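Local structure of hemolysin (Xylella fastidiosa, 2OAI) at residues D9-T14 against D23-I28; A51-S56 against W73-V78. The protein is of uncertain function but may bind FAD, this piece being the calcium-binding CorC_HlyC transporter-associated domain of a probable membrane protein with CBS domains. All blocks are in the same frame, centred on the assembly; numbering follows the deposited sequence.

Interaction 1 (D9-T14 against D23-I28); sequences DALMVT and DGTLPI. With EDO (1,2-ethanediol), chain E.
Leu11 and Asp23 meet where the end of the first beta hairpin runs into an Asx turn. The backbone N of Asp23 donates to Leu11 O at 2.8 Å, with a nearly straight N-H...O angle of 172°. The hairpin pairs strands 12-14 and 20-22, and this bond lies just beyond it. The side chains also touch: Leu11 CD1 lies 4.0 Å from Asp23 CB. The other methyl of Leu11, CD2, reaches Leu26 CD1 at 4.3 Å. Leu26 packs on Leu31 of helix 28-35.

The carboxylate of Asp23 reaches forward to Thr25. Its CG stands anti to the backbone N (chi1 -167°). Asp23 OD1 accepts from Thr25 N at 2.9 Å through its anti lone pair. Thr25 OG1 donates to Asp23 OD1 at 2.7 Å, from above the carboxylate plane. The two Thr25 donors hold OD1 and should restrict the rotation of the carboxylate. One hydroxyl, O1, of a 1,2-ethanediol, probably from the crystallisation liquor, also donates to Asp23 OD1 at 2.6 Å; the diol's close contacts make its placement doubtful. OD2 accepts from a water that also donates to Ala10 O, which adds a bridge between 9-14 and 23-28.

The Asp23 side chain is about 4 Å from that of Asp86, a calcium ligand, and about 5 Å from a bound calcium ion. Its negative charge may add to the field there. Gly82 N of the second subunit donates to Asp9 OD2. The loop carries an Asx turn within a type I beta turn, Asp23 to Leu26, leading from a hairpin strand to the N-cap of a helix.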
loop_
_atom_site.group_PDB
_atom_site.type_symbol
_atom_site.label_atom_id
_atom_site.label_comp_id
_atom_site.label_asym_id
_atom_site.label_seq_id
_atom_site.Cartn_x
_atom_site.Cartn_y
_atom_site.Cartn_z
ATOM N N ASP A 9 0.476 -13.462 -7.329
ATOM C CA ASP A 9 0.507 -11.994 -7.251
ATOM C C ASP A 9 1.715 -11.364 -7.970
ATOM O O ASP A 9 2.857 -11.784 -7.763
ATOM C CB ASP A 9 0.492 -11.496 -5.777
ATOM C CG ASP A 9 -0.850 -11.765 -5.027
ATOM O OD1 ASP A 9 -1.814 -12.299 -5.641
ATOM O OD2 ASP A 9 -0.910 -11.449 -3.802
ATOM N N ALA A 10 1.444 -10.346 -8.796
ATOM C CA ALA A 10 2.480 -9.476 -9.388
ATOM C C ALA A 10 3.416 -8.945 -8.297
ATOM O O ALA A 10 2.935 -8.563 -7.218
ATOM C CB ALA A 10 1.813 -8.303 -10.096
ATOM N N LEU A 11 4.726 -8.907 -8.562
ATOM C CA LEU A 11 5.670 -8.446 -7.553
ATOM C C LEU A 11 5.815 -6.927 -7.587
ATOM O O LEU A 11 6.259 -6.329 -6.615
ATOM C CB LEU A 11 7.044 -9.082 -7.742
ATOM C CG LEU A 11 7.486 -10.236 -6.797
ATOM C CD1 LEU A 11 6.361 -11.035 -6.192
ATOM C CD2 LEU A 11 8.549 -11.127 -7.433
HETATM N N MSE A 12 5.471 -6.331 -8.723
HETATM C CA MSE A 12 5.651 -4.894 -8.900
HETATM C C MSE A 12 4.586 -4.346 -9.820
HETATM O O MSE A 12 4.302 -4.939 -10.864
HETATM C CB MSE A 12 6.997 -4.646 -9.539
HETATM C CG MSE A 12 7.569 -3.392 -9.093
HETATM SE SE MSE A 12 9.103 -3.121 -10.194
HETATM C CE MSE A 12 8.165 -2.028 -11.525
ATOM N N VAL A 13 3.977 -3.229 -9.440
ATOM C CA VAL A 13 2.988 -2.611 -10.300
ATOM C C VAL A 13 3.208 -1.105 -10.327
ATOM O O VAL A 13 3.729 -0.541 -9.374
ATOM C CB VAL A 13 1.516 -2.893 -9.875
ATOM C CG1 VAL A 13 1.254 -4.433 -9.639
ATOM C CG2 VAL A 13 1.148 -2.080 -8.735
ATOM N N THR A 14 2.823 -0.480 -11.433
ATOM C CA THR A 14 3.009 0.950 -11.613
ATOM C C THR A 14 1.699 1.651 -11.299
ATOM O O THR A 14 0.658 1.283 -11.849
ATOM C CB THR A 14 3.349 1.250 -13.091
ATOM O OG1 THR A 14 4.426 0.390 -13.493
ATOM C CG2 THR A 14 3.782 2.713 -13.223
ATOM N N ASP A 23 6.413 -5.627 -3.930
ATOM C CA ASP A 23 6.354 -6.683 -2.896
ATOM C C ASP A 23 7.670 -6.666 -2.091
ATOM O O ASP A 23 8.757 -6.453 -2.666
ATOM C CB ASP A 23 6.173 -8.041 -3.592
ATOM C CG ASP A 23 5.803 -9.124 -2.627
ATOM O OD1 ASP A 23 6.687 -9.583 -1.882
ATOM O OD2 ASP A 23 4.620 -9.519 -2.602
ATOM N N GLY A 24 7.591 -6.833 -0.765
ATOM C CA GLY A 24 8.817 -6.885 0.046
ATOM C C GLY A 24 9.812 -7.956 -0.370
ATOM O O GLY A 24 11.000 -7.841 -0.074
ATOM N N THR A 25 9.358 -9.017 -1.043
ATOM C CA THR A 25 10.284 -10.089 -1.438
ATOM C C THR A 25 11.113 -9.803 -2.699
ATOM O O THR A 25 11.942 -10.641 -3.107
ATOM C CB THR A 25 9.546 -11.426 -1.649
ATOM O OG1 THR A 25 8.640 -11.279 -2.747
ATOM C CG2 THR A 25 8.811 -11.828 -0.388
ATOM N N LEU A 26 10.930 -8.643 -3.323
ATOM C CA LEU A 26 11.658 -8.384 -4.573
ATOM C C LEU A 26 13.172 -8.398 -4.272
ATOM O O LEU A 26 13.605 -7.688 -3.362
ATOM C CB LEU A 26 11.244 -7.037 -5.193
ATOM C CG LEU A 26 11.860 -6.788 -6.587
ATOM C CD1 LEU A 26 11.211 -7.710 -7.617
ATOM C CD2 LEU A 26 11.754 -5.334 -6.982
ATOM N N PRO A 27 13.967 -9.194 -5.007
ATOM C CA PRO A 27 15.406 -9.173 -4.683
ATOM C C PRO A 27 16.018 -7.793 -4.972
ATOM O O PRO A 27 15.584 -7.125 -5.909
ATOM C CB PRO A 27 16.019 -10.228 -5.620
ATOM C CG PRO A 27 14.852 -11.042 -6.129
ATOM C CD PRO A 27 13.653 -10.115 -6.110
ATOM N N ILE A 28 17.015 -7.383 -4.180
ATOM C CA ILE A 28 17.674 -6.072 -4.350
ATOM C C ILE A 28 18.322 -5.933 -5.740
ATOM O O ILE A 28 18.331 -4.848 -6.322
ATOM C CB ILE A 28 18.727 -5.815 -3.221
ATOM C CG1 ILE A 28 18.037 -5.613 -1.869
ATOM C CG2 ILE A 28 19.683 -4.627 -3.559
ATOM C CD1 ILE A 28 17.112 -4.396 -1.742
HETATM C C1 EDO E . 5.923 -9.774 1.295
HETATM O O1 EDO E . 5.286 -10.308 0.159
HETATM C C2 EDO E . 7.405 -9.509 1.163
HETATM O O2 EDO E . 7.976 -9.308 2.455
HETATM O O HOH W 1 2.899 -9.895 -4.665
#

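Interaction 2 (A51-S56 against W73-V78)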
loop_
_atom_site.group_PDB
_atom_site.type_symbol
_atom_site.label_atom_id
_atom_site.label_comp_id
_atom_site.label_asym_id
_atom_site.label_seq_id
_atom_site.Cartn_x
_atom_site.Cartn_y
_atom_site.Cartn_z
ATOM N N ALA A 51 12.329 -6.064 1.558
ATOM C CA ALA A 51 11.915 -6.087 2.969
ATOM C C ALA A 51 13.151 -6.161 3.876
ATOM O O ALA A 51 13.224 -5.490 4.910
ATOM C CB ALA A 51 10.981 -7.278 3.245
ATOM N N GLY A 52 14.110 -7.006 3.487
ATOM C CA GLY A 52 15.363 -7.175 4.235
ATOM C C GLY A 52 16.100 -5.849 4.382
ATOM O O GLY A 52 16.617 -5.541 5.468
HETATM N N MSE A 53 16.114 -5.062 3.306
HETATM C CA MSE A 53 16.775 -3.780 3.331
HETATM C C MSE A 53 16.078 -2.832 4.305
HETATM O O MSE A 53 16.743 -2.083 5.029
HETATM C CB MSE A 53 16.817 -3.152 1.947
HETATM C CG MSE A 53 17.453 -1.804 2.011
HETATM SE SE MSE A 53 17.967 -1.096 0.280
HETATM C CE MSE A 53 16.350 -0.680 -0.373
ATOM N N CYS A 54 14.745 -2.869 4.314
ATOM C CA CYS A 54 13.986 -2.088 5.286
ATOM C C CYS A 54 14.327 -2.441 6.733
ATOM O O CYS A 54 14.543 -1.544 7.549
ATOM C CB CYS A 54 12.490 -2.245 5.063
ATOM S SG CYS A 54 11.963 -1.539 3.487
ATOM N N ILE A 55 14.354 -3.737 7.053
ATOM C CA ILE A 55 14.603 -4.169 8.438
ATOM C C ILE A 55 16.015 -3.726 8.836
ATOM O O ILE A 55 16.246 -3.261 9.959
ATOM C CB ILE A 55 14.421 -5.726 8.607
ATOM C CG1 ILE A 55 12.954 -6.135 8.380
ATOM C CG2 ILE A 55 14.992 -6.212 9.959
ATOM C CD1 ILE A 55 11.942 -5.677 9.455
ATOM N N SER A 56 16.949 -3.848 7.896
ATOM C CA SER A 56 18.324 -3.456 8.119
ATOM C C SER A 56 18.408 -1.955 8.443
ATOM O O SER A 56 19.095 -1.561 9.383
ATOM C CB SER A 56 19.164 -3.808 6.890
ATOM O OG SER A 56 20.518 -3.484 7.089
ATOM N N TRP A 73 15.603 7.548 -4.398
ATOM C CA TRP A 73 14.191 7.121 -4.304
ATOM C C TRP A 73 13.731 7.168 -2.857
ATOM O O TRP A 73 14.549 6.953 -1.944
ATOM C CB TRP A 73 14.049 5.672 -4.810
ATOM C CG TRP A 73 14.229 5.562 -6.292
ATOM C CD1 TRP A 73 15.406 5.555 -6.989
ATOM C CD2 TRP A 73 13.185 5.451 -7.247
ATOM N NE1 TRP A 73 15.154 5.448 -8.341
ATOM C CE2 TRP A 73 13.796 5.384 -8.529
ATOM C CE3 TRP A 73 11.787 5.397 -7.149
ATOM C CZ2 TRP A 73 13.058 5.264 -9.706
ATOM C CZ3 TRP A 73 11.042 5.297 -8.337
ATOM C CH2 TRP A 73 11.696 5.230 -9.599
ATOM N N ARG A 74 12.438 7.394 -2.646
ATOM C CA ARG A 74 11.862 7.257 -1.321
ATOM C C ARG A 74 11.131 5.922 -1.248
ATOM O O ARG A 74 10.329 5.598 -2.127
ATOM C CB ARG A 74 10.868 8.379 -1.038
ATOM C CG ARG A 74 10.147 8.258 0.319
ATOM C CD ARG A 74 9.723 9.613 0.792
ATOM N NE ARG A 74 10.894 10.463 1.055
ATOM C CZ ARG A 74 10.815 11.737 1.421
ATOM N NH1 ARG A 74 9.621 12.303 1.591
ATOM N NH2 ARG A 74 11.926 12.437 1.649
ATOM N N ILE A 75 11.403 5.175 -0.188
ATOM C CA ILE A 75 10.799 3.863 0.034
ATOM C C ILE A 75 9.928 3.915 1.282
ATOM O O ILE A 75 10.437 4.107 2.385
ATOM C CB ILE A 75 11.886 2.777 0.226
ATOM C CG1 ILE A 75 12.868 2.792 -0.952
ATOM C CG2 ILE A 75 11.244 1.382 0.397
ATOM C CD1 ILE A 75 14.091 1.927 -0.729
ATOM N N GLU A 76 8.629 3.730 1.094
ATOM C CA GLU A 76 7.660 3.909 2.175
ATOM C C GLU A 76 6.953 2.586 2.446
ATOM O O GLU A 76 6.561 1.893 1.511
ATOM C CB GLU A 76 6.652 5.007 1.796
ATOM C CG GLU A 76 5.550 5.154 2.870
ATOM C CD GLU A 76 4.537 6.262 2.541
ATOM O OE1 GLU A 76 4.694 6.968 1.495
ATOM O OE2 GLU A 76 3.581 6.403 3.334
ATOM N N ILE A 77 6.816 2.216 3.720
ATOM C CA ILE A 77 6.137 0.980 4.074
ATOM C C ILE A 77 4.651 1.230 3.875
ATOM O O ILE A 77 4.115 2.158 4.458
ATOM C CB ILE A 77 6.366 0.645 5.582
ATOM C CG1 ILE A 77 7.882 0.612 5.885
ATOM C CG2 ILE A 77 5.587 -0.652 5.985
ATOM C CD1 ILE A 77 8.625 -0.299 5.058
ATOM N N VAL A 78 3.970 0.417 3.069
ATOM C CA VAL A 78 2.518 0.670 2.928
ATOM C C VAL A 78 1.617 -0.467 3.396
ATOM O O VAL A 78 0.434 -0.238 3.638
ATOM C CB VAL A 78 2.093 1.175 1.535
ATOM C CG1 VAL A 78 2.742 2.548 1.193
ATOM C CG2 VAL A 78 2.341 0.140 0.526
#
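Met53, a selenomethionine, has CG anti to its backbone N (chi1 178°) and bends at chi3 (73°), and this carries CE across to Ile75. Ile75 keeps CG1 beside its backbone N (chi1 -54°), with CD1 extended to meet that methyl. Helix 50-58 here packs on strand 73-76 of the five-stranded antiparallel sheet, in the core of the transporter-associated domain. The contact is purely apolar, with no hydrogen bond between the two segments.

The Met53 and Ile75 side chains cross at about a right angle. Met53 CE and Ile75 CD1 are 3.5 Å apart, a tightness that is doubtful because Ile75 has two conformers.

The next residue, Cys54, has its CB directed toward the strand. Cys54 SG rests near the methyl CG2 of Ile75 at 4.3 Å. The sulfur is also approached by the end of Ile77.

Phe68 of strand 67-70 touches Cys54 and Ile75, and Leu90 of strand 89-92 packs on Ile75. Ile85 of strand 84-85, in the small two-stranded sheet, lies against Cys54 and Ile77. On the far side of the strand, Glu76 points away from the helix and forms a salt bridge with Arg15 of the second subunit. Just past the strand, Ile77 brings its CD1 to within 3.9 Å of Cys54 SG.

Interaction 2 is buried near the centre of the chain, while interaction 1 is partly buried, with Leu11 and Thr25 exposed. Their chemistry differs accordingly. Interaction 2 uses methyls and a sulfur alone; interaction 1 combines a backbone bond, a carboxylate hub, a water and the packing of Leu11 on Asp23 and Leu26. Both reach the five-stranded sheet, interaction 1 at the edge strand 12-14 and interaction 2 at the inner strand 73-76. They meet directly: Gly24 O lies 2.8 Å from Ala51 N, a probable hydrogen bond, and Ile28 CD1 packs on Met53 CB at 3.9 Å. Both also touch the second subunit, through Asp9 and Glu76 respectively.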